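MccF (PDB 4IIY) is the microcin C7 self-immunity protein, a probable serine hydrolase of the peptidase S66 (LD-carboxypeptidase) family, here bound to glutamyl sulfamoyl inosine. Local coordinates at residues P108-I113 with N137-I142; G43-F48 with K76-K81; P34-P39 with G159-Y164; E100-V105 with P127-D132. The protein carries 1 engineered substitution. All coordinates share one frame; numbering follows the deposited sequence.

Contact 1. Residues P108-I113 with N137-I142; sequences PDITCI and NPKIII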
# COMPACT_ATOMS: atom_id res chain seq x y z
N PRO B 108 -35.00 -4.35 7.23
CA PRO B 108 -35.24 -5.74 7.64
C PRO B 108 -35.57 -6.68 6.49
O PRO B 108 -35.53 -7.90 6.67
CB PRO B 108 -36.44 -5.63 8.59
CG PRO B 108 -37.17 -4.43 8.10
CD PRO B 108 -36.11 -3.46 7.61
N ASP B 109 -35.89 -6.13 5.32
CA ASP B 109 -36.22 -6.96 4.16
C ASP B 109 -34.98 -7.50 3.43
O ASP B 109 -35.09 -8.40 2.60
CB ASP B 109 -37.07 -6.18 3.16
CG ASP B 109 -38.42 -5.77 3.73
OD1 ASP B 109 -38.89 -6.44 4.68
OD2 ASP B 109 -39.01 -4.79 3.23
N ILE B 110 -33.81 -6.95 3.73
CA ILE B 110 -32.59 -7.30 3.00
C ILE B 110 -31.89 -8.50 3.63
O ILE B 110 -31.60 -8.51 4.82
CB ILE B 110 -31.63 -6.09 2.91
CG1 ILE B 110 -32.29 -4.97 2.12
CG2 ILE B 110 -30.31 -6.49 2.26
CD1 ILE B 110 -31.46 -3.71 2.00
N THR B 111 -31.62 -9.53 2.82
CA THR B 111 -30.91 -10.72 3.29
C THR B 111 -29.41 -10.64 2.99
O THR B 111 -28.59 -11.20 3.71
CB THR B 111 -31.50 -12.00 2.65
OG1 THR B 111 -32.86 -12.16 3.08
CG2 THR B 111 -30.72 -13.23 3.06
N CYS B 112 -29.07 -9.95 1.90
CA CYS B 112 -27.69 -9.89 1.40
C CYS B 112 -27.36 -8.46 1.01
O CYS B 112 -28.14 -7.80 0.31
CB CYS B 112 -27.52 -10.82 0.19
SG CYS B 112 -25.94 -10.71 -0.68
N ILE B 113 -26.23 -7.97 1.51
CA ILE B 113 -25.69 -6.66 1.17
C ILE B 113 -24.46 -6.87 0.29
O ILE B 113 -23.47 -7.46 0.73
CB ILE B 113 -25.33 -5.87 2.44
CG1 ILE B 113 -26.60 -5.57 3.25
CG2 ILE B 113 -24.60 -4.57 2.09
CD1 ILE B 113 -26.34 -4.89 4.58
N ASN B 137 -28.61 -7.30 13.53
CA ASN B 137 -29.27 -7.67 12.28
C ASN B 137 -28.27 -8.29 11.30
O ASN B 137 -27.97 -7.68 10.27
CB ASN B 137 -29.91 -6.44 11.63
CG ASN B 137 -30.74 -5.62 12.60
OD1 ASN B 137 -31.90 -5.94 12.87
ND2 ASN B 137 -30.15 -4.56 13.14
N PRO B 138 -27.74 -9.47 11.63
CA PRO B 138 -26.70 -10.03 10.76
C PRO B 138 -27.24 -10.32 9.36
O PRO B 138 -28.37 -10.81 9.21
CB PRO B 138 -26.29 -11.33 11.48
CG PRO B 138 -27.34 -11.58 12.51
CD PRO B 138 -27.95 -10.26 12.85
N LYS B 139 -26.44 -9.99 8.35
CA LYS B 139 -26.80 -10.24 6.96
C LYS B 139 -25.57 -10.78 6.25
O LYS B 139 -24.46 -10.68 6.76
CB LYS B 139 -27.29 -8.96 6.27
CG LYS B 139 -28.58 -8.38 6.87
CD LYS B 139 -28.94 -7.05 6.23
CE LYS B 139 -30.00 -6.30 7.04
NZ LYS B 139 -31.28 -7.07 7.17
N ILE B 140 -25.79 -11.37 5.08
CA ILE B 140 -24.70 -11.78 4.22
C ILE B 140 -24.08 -10.53 3.59
O ILE B 140 -24.74 -9.81 2.85
CB ILE B 140 -25.21 -12.71 3.10
CG1 ILE B 140 -25.82 -13.98 3.70
CG2 ILE B 140 -24.07 -13.04 2.12
CD1 ILE B 140 -26.64 -14.78 2.72
N ILE B 141 -22.81 -10.28 3.89
CA ILE B 141 -22.10 -9.13 3.33
C ILE B 141 -21.06 -9.70 2.37
O ILE B 141 -20.26 -10.55 2.76
CB ILE B 141 -21.37 -8.31 4.42
CG1 ILE B 141 -22.28 -8.04 5.62
CG2 ILE B 141 -20.80 -7.02 3.82
CD1 ILE B 141 -23.49 -7.25 5.31
N ILE B 142 -21.10 -9.26 1.11
CA ILE B 142 -20.30 -9.88 0.06
C ILE B 142 -19.72 -8.86 -0.92
O ILE B 142 -20.37 -7.87 -1.29
CB ILE B 142 -21.11 -10.99 -0.67
CG1 ILE B 142 -20.23 -11.83 -1.60
CG2 ILE B 142 -22.31 -10.39 -1.41
CD1 ILE B 142 -20.88 -13.14 -1.99

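Contact 2. Residues G43-F48 with K76-K81; sequences GDTIGF and KLVSGK. With EDO (1,2-ethanediol), chain P.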
# COMPACT_ATOMS: atom_id res chain seq x y z
N GLY B 43 -35.49 -15.70 -4.50
CA GLY B 43 -36.55 -14.74 -4.26
C GLY B 43 -36.22 -13.70 -3.20
O GLY B 43 -36.98 -12.76 -2.99
N ASP B 44 -35.08 -13.86 -2.54
CA ASP B 44 -34.66 -12.90 -1.52
C ASP B 44 -34.34 -11.52 -2.10
O ASP B 44 -34.19 -11.34 -3.31
CB ASP B 44 -33.45 -13.41 -0.74
CG ASP B 44 -33.82 -14.41 0.36
OD1 ASP B 44 -35.02 -14.61 0.64
OD2 ASP B 44 -32.89 -14.98 0.96
N THR B 45 -34.21 -10.56 -1.19
CA THR B 45 -33.84 -9.20 -1.52
C THR B 45 -32.36 -8.95 -1.25
O THR B 45 -31.85 -9.22 -0.15
CB THR B 45 -34.68 -8.20 -0.69
OG1 THR B 45 -36.07 -8.39 -1.01
CG2 THR B 45 -34.29 -6.77 -0.98
N ILE B 46 -31.68 -8.44 -2.27
CA ILE B 46 -30.27 -8.08 -2.20
C ILE B 46 -30.18 -6.56 -2.29
O ILE B 46 -30.75 -5.97 -3.21
CB ILE B 46 -29.49 -8.69 -3.38
CG1 ILE B 46 -29.55 -10.23 -3.33
CG2 ILE B 46 -28.05 -8.19 -3.38
CD1 ILE B 46 -28.98 -10.93 -4.56
N GLY B 47 -29.50 -5.92 -1.34
CA GLY B 47 -29.25 -4.49 -1.43
C GLY B 47 -27.82 -4.26 -1.88
O GLY B 47 -26.94 -5.03 -1.51
N PHE B 48 -27.58 -3.22 -2.67
CA PHE B 48 -26.22 -2.96 -3.13
C PHE B 48 -25.74 -1.55 -2.78
O PHE B 48 -26.53 -0.60 -2.71
CB PHE B 48 -26.04 -3.31 -4.61
CG PHE B 48 -26.98 -2.61 -5.56
CD1 PHE B 48 -26.73 -1.31 -5.97
CD2 PHE B 48 -28.08 -3.28 -6.09
CE1 PHE B 48 -27.56 -0.68 -6.90
CE2 PHE B 48 -28.92 -2.65 -7.01
CZ PHE B 48 -28.66 -1.35 -7.41
N LYS B 76 -34.97 -9.77 -5.77
CA LYS B 76 -35.42 -8.39 -5.71
C LYS B 76 -34.21 -7.56 -5.29
O LYS B 76 -33.44 -7.97 -4.43
CB LYS B 76 -36.55 -8.25 -4.69
CG LYS B 76 -37.75 -9.14 -5.03
CD LYS B 76 -38.71 -9.28 -3.87
CE LYS B 76 -39.78 -10.32 -4.18
NZ LYS B 76 -39.20 -11.65 -4.55
N LEU B 77 -34.04 -6.40 -5.92
CA LEU B 77 -32.89 -5.55 -5.63
C LEU B 77 -33.28 -4.23 -4.99
O LEU B 77 -34.25 -3.58 -5.41
CB LEU B 77 -32.09 -5.29 -6.90
CG LEU B 77 -31.64 -6.51 -7.69
CD1 LEU B 77 -30.82 -6.09 -8.89
CD2 LEU B 77 -30.85 -7.46 -6.81
N VAL B 78 -32.52 -3.83 -3.98
CA VAL B 78 -32.64 -2.51 -3.37
C VAL B 78 -31.37 -1.73 -3.69
O VAL B 78 -30.25 -2.15 -3.37
CB VAL B 78 -32.83 -2.59 -1.84
CG1 VAL B 78 -32.74 -1.21 -1.21
CG2 VAL B 78 -34.16 -3.25 -1.51
N SER B 79 -31.55 -0.59 -4.34
CA SER B 79 -30.43 0.26 -4.73
C SER B 79 -29.99 1.16 -3.58
O SER B 79 -30.80 1.90 -3.02
CB SER B 79 -30.84 1.11 -5.93
OG SER B 79 -29.79 1.94 -6.37
N GLY B 80 -28.71 1.11 -3.23
CA GLY B 80 -28.19 2.01 -2.21
C GLY B 80 -28.36 3.46 -2.62
O GLY B 80 -28.44 3.79 -3.80
N LYS B 81 -28.40 4.35 -1.63
CA LYS B 81 -28.71 5.76 -1.89
C LYS B 81 -27.68 6.52 -2.73
O LYS B 81 -27.97 7.62 -3.21
CB LYS B 81 -28.97 6.50 -0.58
CG LYS B 81 -27.72 6.68 0.27
CD LYS B 81 -28.04 7.11 1.69
CE LYS B 81 -28.33 8.60 1.79
NZ LYS B 81 -28.00 9.10 3.15
C1 EDO P . -34.96 -17.17 4.79
O1 EDO P . -34.06 -17.60 5.82
C2 EDO P . -34.23 -17.03 3.46
O2 EDO P . -33.32 -15.92 3.49

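Contact 3. Residues P34-P39 with G159-Y164; sequences PLLAAP and GLITFY. With EDO (1,2-ethanediol), chain P.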
# COMPACT_ATOMS: atom_id res chain seq x y z
N PRO B 34 -18.54 -18.10 15.90
CA PRO B 34 -18.71 -16.88 15.10
C PRO B 34 -20.18 -16.48 14.96
O PRO B 34 -21.08 -17.29 15.14
CB PRO B 34 -18.14 -17.27 13.73
CG PRO B 34 -18.28 -18.74 13.67
CD PRO B 34 -18.05 -19.22 15.08
N LEU B 35 -20.41 -15.21 14.65
CA LEU B 35 -21.74 -14.70 14.37
C LEU B 35 -22.11 -15.05 12.93
O LEU B 35 -21.32 -14.76 12.01
CB LEU B 35 -21.78 -13.19 14.60
CG LEU B 35 -23.07 -12.45 14.30
CD1 LEU B 35 -24.20 -12.91 15.22
CD2 LEU B 35 -22.86 -10.95 14.43
N LEU B 36 -23.27 -15.66 12.73
CA LEU B 36 -23.69 -16.14 11.42
C LEU B 36 -24.94 -15.45 10.90
O LEU B 36 -25.90 -15.23 11.65
CB LEU B 36 -23.95 -17.65 11.46
CG LEU B 36 -22.81 -18.53 11.97
CD1 LEU B 36 -23.24 -19.99 11.91
CD2 LEU B 36 -21.54 -18.30 11.15
N ALA B 37 -24.94 -15.11 9.62
CA ALA B 37 -26.12 -14.55 8.96
C ALA B 37 -27.08 -15.67 8.54
O ALA B 37 -26.68 -16.83 8.39
CB ALA B 37 -25.71 -13.74 7.74
N ALA B 38 -28.34 -15.31 8.35
CA ALA B 38 -29.31 -16.23 7.76
C ALA B 38 -28.92 -16.55 6.32
O ALA B 38 -28.35 -15.71 5.61
CB ALA B 38 -30.71 -15.62 7.79
N PRO B 39 -29.22 -17.77 5.86
CA PRO B 39 -28.84 -18.17 4.51
C PRO B 39 -29.67 -17.45 3.44
O PRO B 39 -30.76 -16.95 3.72
CB PRO B 39 -29.12 -19.67 4.49
CG PRO B 39 -30.22 -19.85 5.50
CD PRO B 39 -29.91 -18.86 6.59
N GLY B 159 -17.24 -10.25 14.68
CA GLY B 159 -17.17 -11.69 14.53
C GLY B 159 -18.08 -12.26 13.46
O GLY B 159 -18.15 -13.48 13.31
N LEU B 160 -18.78 -11.40 12.73
CA LEU B 160 -19.65 -11.86 11.63
C LEU B 160 -18.85 -12.50 10.51
O LEU B 160 -17.85 -11.95 10.05
CB LEU B 160 -20.45 -10.68 11.08
CG LEU B 160 -21.38 -10.96 9.89
CD1 LEU B 160 -22.47 -11.96 10.26
CD2 LEU B 160 -21.99 -9.65 9.41
N ILE B 161 -19.30 -13.66 10.06
CA ILE B 161 -18.69 -14.31 8.90
C ILE B 161 -19.21 -13.63 7.64
O ILE B 161 -20.41 -13.72 7.32
CB ILE B 161 -18.99 -15.82 8.89
CG1 ILE B 161 -18.46 -16.47 10.17
CG2 ILE B 161 -18.41 -16.46 7.63
CD1 ILE B 161 -16.99 -16.19 10.46
N THR B 162 -18.31 -12.91 6.98
CA THR B 162 -18.57 -12.22 5.72
C THR B 162 -17.94 -13.01 4.57
O THR B 162 -17.25 -14.00 4.80
CB THR B 162 -18.01 -10.78 5.74
OG1 THR B 162 -16.58 -10.81 5.81
CG2 THR B 162 -18.58 -10.00 6.91
N PHE B 163 -18.19 -12.57 3.33
CA PHE B 163 -17.87 -13.37 2.15
C PHE B 163 -17.03 -12.65 1.12
O PHE B 163 -17.36 -11.55 0.69
CB PHE B 163 -19.17 -13.86 1.50
CG PHE B 163 -19.96 -14.78 2.39
CD1 PHE B 163 -19.85 -16.15 2.27
CD2 PHE B 163 -20.76 -14.26 3.40
CE1 PHE B 163 -20.55 -16.99 3.13
CE2 PHE B 163 -21.46 -15.10 4.26
CZ PHE B 163 -21.36 -16.47 4.12
N TYR B 164 -15.93 -13.30 0.72
CA TYR B 164 -15.13 -12.85 -0.41
C TYR B 164 -15.80 -13.44 -1.64
O TYR B 164 -15.79 -14.66 -1.82
CB TYR B 164 -13.68 -13.34 -0.31
CG TYR B 164 -12.73 -12.37 -0.99
CD1 TYR B 164 -12.44 -11.15 -0.39
CD2 TYR B 164 -12.17 -12.64 -2.24
CE1 TYR B 164 -11.62 -10.24 -0.98
CE2 TYR B 164 -11.32 -11.72 -2.85
CZ TYR B 164 -11.05 -10.52 -2.20
OH TYR B 164 -10.25 -9.54 -2.76
C1 EDO P . -34.96 -17.17 4.79
O1 EDO P . -34.06 -17.60 5.82
C2 EDO P . -34.23 -17.03 3.46
O2 EDO P . -33.32 -15.92 3.49
O HOH W 1 -22.56 -15.55 8.08

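Contact 4. Residues E100-V105 with P127-D132; sequences EFNELV and PFLDYD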
# COMPACT_ATOMS: atom_id res chain seq x y z
N GLU B 100 -24.79 5.15 3.43
CA GLU B 100 -25.39 4.29 2.41
C GLU B 100 -25.39 2.84 2.89
O GLU B 100 -26.38 2.12 2.77
CB GLU B 100 -24.64 4.39 1.09
CG GLU B 100 -25.31 3.54 0.00
CD GLU B 100 -24.55 3.43 -1.30
OE1 GLU B 100 -23.31 3.26 -1.28
OE2 GLU B 100 -25.21 3.47 -2.36
N PHE B 101 -24.25 2.41 3.42
CA PHE B 101 -24.11 1.04 3.90
C PHE B 101 -25.00 0.79 5.12
O PHE B 101 -25.72 -0.21 5.19
CB PHE B 101 -22.64 0.75 4.24
CG PHE B 101 -22.38 -0.68 4.63
CD1 PHE B 101 -22.54 -1.10 5.94
CD2 PHE B 101 -21.95 -1.60 3.68
CE1 PHE B 101 -22.30 -2.43 6.30
CE2 PHE B 101 -21.71 -2.93 4.03
CZ PHE B 101 -21.88 -3.34 5.34
N ASN B 102 -24.95 1.70 6.09
CA ASN B 102 -25.74 1.53 7.30
C ASN B 102 -27.23 1.41 7.00
O ASN B 102 -27.94 0.62 7.63
CB ASN B 102 -25.49 2.68 8.29
CG ASN B 102 -24.11 2.61 8.94
OD1 ASN B 102 -23.50 1.55 9.03
ND2 ASN B 102 -23.62 3.76 9.40
N GLU B 103 -27.70 2.18 6.03
CA GLU B 103 -29.12 2.17 5.67
C GLU B 103 -29.57 0.80 5.15
O GLU B 103 -30.71 0.39 5.36
CB GLU B 103 -29.43 3.27 4.66
CG GLU B 103 -29.45 4.65 5.30
CD GLU B 103 -29.76 5.74 4.30
OE1 GLU B 103 -29.92 5.43 3.10
OE2 GLU B 103 -29.84 6.92 4.71
N LEU B 104 -28.67 0.07 4.51
CA LEU B 104 -28.99 -1.28 4.08
C LEU B 104 -29.05 -2.23 5.28
O LEU B 104 -29.92 -3.10 5.33
CB LEU B 104 -28.00 -1.78 3.03
CG LEU B 104 -27.92 -0.95 1.75
CD1 LEU B 104 -26.85 -1.51 0.82
CD2 LEU B 104 -29.26 -0.87 1.03
N VAL B 105 -28.15 -2.05 6.24
CA VAL B 105 -28.18 -2.85 7.46
C VAL B 105 -29.50 -2.66 8.21
O VAL B 105 -30.02 -3.61 8.81
CB VAL B 105 -26.98 -2.52 8.38
CG1 VAL B 105 -27.10 -3.28 9.71
CG2 VAL B 105 -25.66 -2.84 7.68
N PRO B 127 -14.62 3.88 10.72
CA PRO B 127 -15.02 4.48 11.99
C PRO B 127 -16.51 4.80 12.10
O PRO B 127 -16.99 5.10 13.20
CB PRO B 127 -14.21 5.78 12.03
CG PRO B 127 -13.06 5.55 11.09
CD PRO B 127 -13.65 4.70 9.99
N PHE B 128 -17.24 4.73 10.99
CA PHE B 128 -18.60 5.27 10.90
C PHE B 128 -19.68 4.21 10.67
O PHE B 128 -20.87 4.54 10.59
CB PHE B 128 -18.66 6.33 9.79
CG PHE B 128 -17.64 7.41 9.94
CD1 PHE B 128 -17.79 8.38 10.93
CD2 PHE B 128 -16.50 7.45 9.14
CE1 PHE B 128 -16.84 9.38 11.11
CE2 PHE B 128 -15.55 8.44 9.30
CZ PHE B 128 -15.72 9.41 10.28
N LEU B 129 -19.28 2.95 10.56
CA LEU B 129 -20.26 1.88 10.38
C LEU B 129 -20.98 1.59 11.68
O LEU B 129 -20.40 1.70 12.76
CB LEU B 129 -19.62 0.60 9.85
CG LEU B 129 -18.92 0.70 8.50
CD1 LEU B 129 -18.50 -0.70 8.06
CD2 LEU B 129 -19.84 1.34 7.47
N ASP B 130 -22.23 1.18 11.58
CA ASP B 130 -23.03 0.90 12.77
C ASP B 130 -22.85 -0.56 13.17
O ASP B 130 -23.66 -1.42 12.82
CB ASP B 130 -24.50 1.23 12.50
CG ASP B 130 -25.33 1.28 13.77
OD1 ASP B 130 -24.92 0.67 14.78
OD2 ASP B 130 -26.40 1.94 13.74
N TYR B 131 -21.76 -0.83 13.89
CA TYR B 131 -21.42 -2.21 14.25
C TYR B 131 -22.49 -2.84 15.14
O TYR B 131 -22.78 -4.02 15.00
CB TYR B 131 -20.03 -2.28 14.89
CG TYR B 131 -18.99 -1.83 13.90
CD1 TYR B 131 -18.68 -2.62 12.81
CD2 TYR B 131 -18.37 -0.60 14.02
CE1 TYR B 131 -17.75 -2.21 11.87
CE2 TYR B 131 -17.44 -0.18 13.08
CZ TYR B 131 -17.14 -0.98 12.00
OH TYR B 131 -16.23 -0.57 11.05
N ASP B 132 -23.08 -2.06 16.04
CA ASP B 132 -24.13 -2.60 16.89
C ASP B 132 -25.32 -3.07 16.05
O ASP B 132 -25.91 -4.11 16.34
CB ASP B 132 -24.58 -1.56 17.92
CG ASP B 132 -23.56 -1.32 19.00
OD1 ASP B 132 -22.70 -2.20 19.23
OD2 ASP B 132 -23.61 -0.25 19.64

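Contact 1. Residues P108-I113 with N137-I142
C112 and I113 run parallel to I140 and I141, paired residue for residue, and three backbone hydrogen bonds join the strands. I140 gives its N-H to T111 O at 3.1 Å and offers its own O to I113 N at 2.7 Å, almost straight along the acceptor carbonyl; I142 N then reaches I113 O. On the face bearing C112, SG lies anti to the backbone N (chi1 172°), which sets the sulfur 3.7 Å from CG2 of I142, with CG2 of I140 a little farther off. On the other face, I113 and I141 lie side by side and point the same way, CD1 of I141 against CB of I113 at 3.7 Å. Branching at CB suits isoleucine to extended backbone angles and fills space close to the strand. K139 passes obliquely across I113, its CD 3.8 Å from I113 CD1, and bends at its last torsion to place NZ in the carbonyl plane of I110 O, 2.8 Å away. N107 O also accepts from NZ, and these two bonds help satisfy a buried ammonium. Strand 110-115, helix 131-136 and strand 140-143 form a beta-alpha-beta unit, and the contact lies at the start of its two parallel strands.

Contact 2. Residues G43-F48 with K76-K81
F48 lays one face of its ring over the neighbouring strand. CA of S79 stands over that face, 3.9 Å from the ring centroid and 23° off the normal, a CH-pi contact, while V78 O sits above the same face, likewise offset toward the rim. The ring is brought there by a chi1 of 57°, which puts CG between the backbone N and the carbonyl carbon and folds the phenyl group across toward 76-81. L77 meets it differently, with CB at the ring edge, 4.1 Å from CE2. Farther back along this face of the sheet, L77 CD2 packs on CB of I46 at 3.9 Å, and helix 60-72 covers L77 through V67 and Q71. F63 of that helix meets the F48 ring with the planes steeply inclined.

Strands 45-48 and 76-79 are parallel neighbours at the edge of a six-stranded sheet, 76-79 being its outermost strand in this chain. Their backbones are joined by bonds such as I46 N to K76 O and F48 N to V78 O, the latter 3.0 Å long; a weak one from G80 N to F48 O follows.

On the opposite face, T45 and K76 cross at about a right angle, OG1 of T45 lying 3.7 Å from K76 CB, and T45 CG2 meets V78 CG2 obliquely at 3.6 Å. The long K76 chain suits this more exposed side: it runs back past T45 and turns at chi4 (56°), so that NZ lies in the carbonyl plane of G43 O, on a lone pair at 2.9 Å. G43 itself has a positive phi, a conformation glycine adopts readily.

Contact 3. Residues P34-P39 with G159-Y164
Where the chain leaves helix 148-158, on its way into strand 162-164, L160 forms a single backbone bridge with L35 from the first modelled residues of the protein. Two hydrogen bonds make the bridge, and they differ in geometry. I161 N points at L35 O, 3.0 Å away and nearly in line with that carbonyl, whereas L35 N approaches G159 O from above the carbonyl plane, 57° out of it, at 3.1 Å. G159 is the first residue past the helix, and its positive phi suits glycine.

Past the bridge, a water fits between the backbones, accepting from A37 N and donating to I161 O, each at 2.9 Å. The loop thus borders a mainly parallel sheet flanked by helices without becoming a full strand of it. A37, with only a methyl group, also touches I140 of the next strand, and its backbone bonds to S368 near the C-terminus.

Side chains complete the contact. I161 is met by two residues of the loop: P34 crosses it obliquely, with CB 3.6 Å from I161 CD1, while L36 lies alongside and points the same way, its CD2 3.7 Å from I161 CG1. L160 has CG anti to its N (chi1 178°), which carries CD1 to within 3.5 Å of L35 O and 4.1 Å of L35 CG. Beyond the bridge, Y164 OH bonds to A145 N and to E270, a predicted charge-relay residue; A145 is an engineered residue at the predicted nucleophile position.

Contact 4. Residues E100-V105 with P127-D132
With chi1 at -72° and chi2 at -24°, the amide of N102 leaves its helix and meets the backbone of 127-132 with both polar atoms. OD1 accepts from D130 N at 2.9 Å, the donor standing 38° out of the plane of the side-chain carbonyl. ND2 donates a hydrogen bond to F128 O at 3.1 Å; this partner lies almost exactly in the amide plane. Asparagine suits the place because one short, flat group carries a donor and an acceptor together, and the paired bonds fix which way round the amide sits. They also satisfy two main-chain groups in a loop that has little regular structure of its own. On the same loop, P127 and F128 reach L288 and D324 of the second subunit.

D130 crosses N102 at about a right angle, its CB 3.6 Å from N102 OD1 and its carboxylate plane nearly perpendicular to the amide. It is the N-cap of helix 131-136: OD1 takes the N-H of A133, and OD2 bonds to Y106 OH. N102 thus probably helps position the residue that caps the next helix.

Beside the polar pair, F101 CD1 meets L129 CD2 obliquely at 3.9 Å. I154 of helix 148-158 touches both of these side chains. F101 also packs on I113 and meets the ring of F49 edge-to-face, so helix 94-105 rests on strands 110-115 and 45-49.

Contacts 1, 2 and 3 all reach one sheet, and strand 110-115 of contact 1 lies beside strand 45-49 of contact 2, with C112 O and T111 N bonding to G47 N and T45 O. Contact 1 is interior and largely aliphatic; contact 2, at the sheet's edge, mixes an aromatic face with exposed lysine and serine. Contact 3 lies on the other side of contact 1, where strand 162-164 pairs with 140-143 through I141 O and F163 N, and trades regular pairing for a single bridge and a water. Contact 4 is buried too, yet joins a helix to a loop through hydrogen bonds of a side-chain amide; its L104 packs on I110 of contact 1, and it has no direct touch with contact 3.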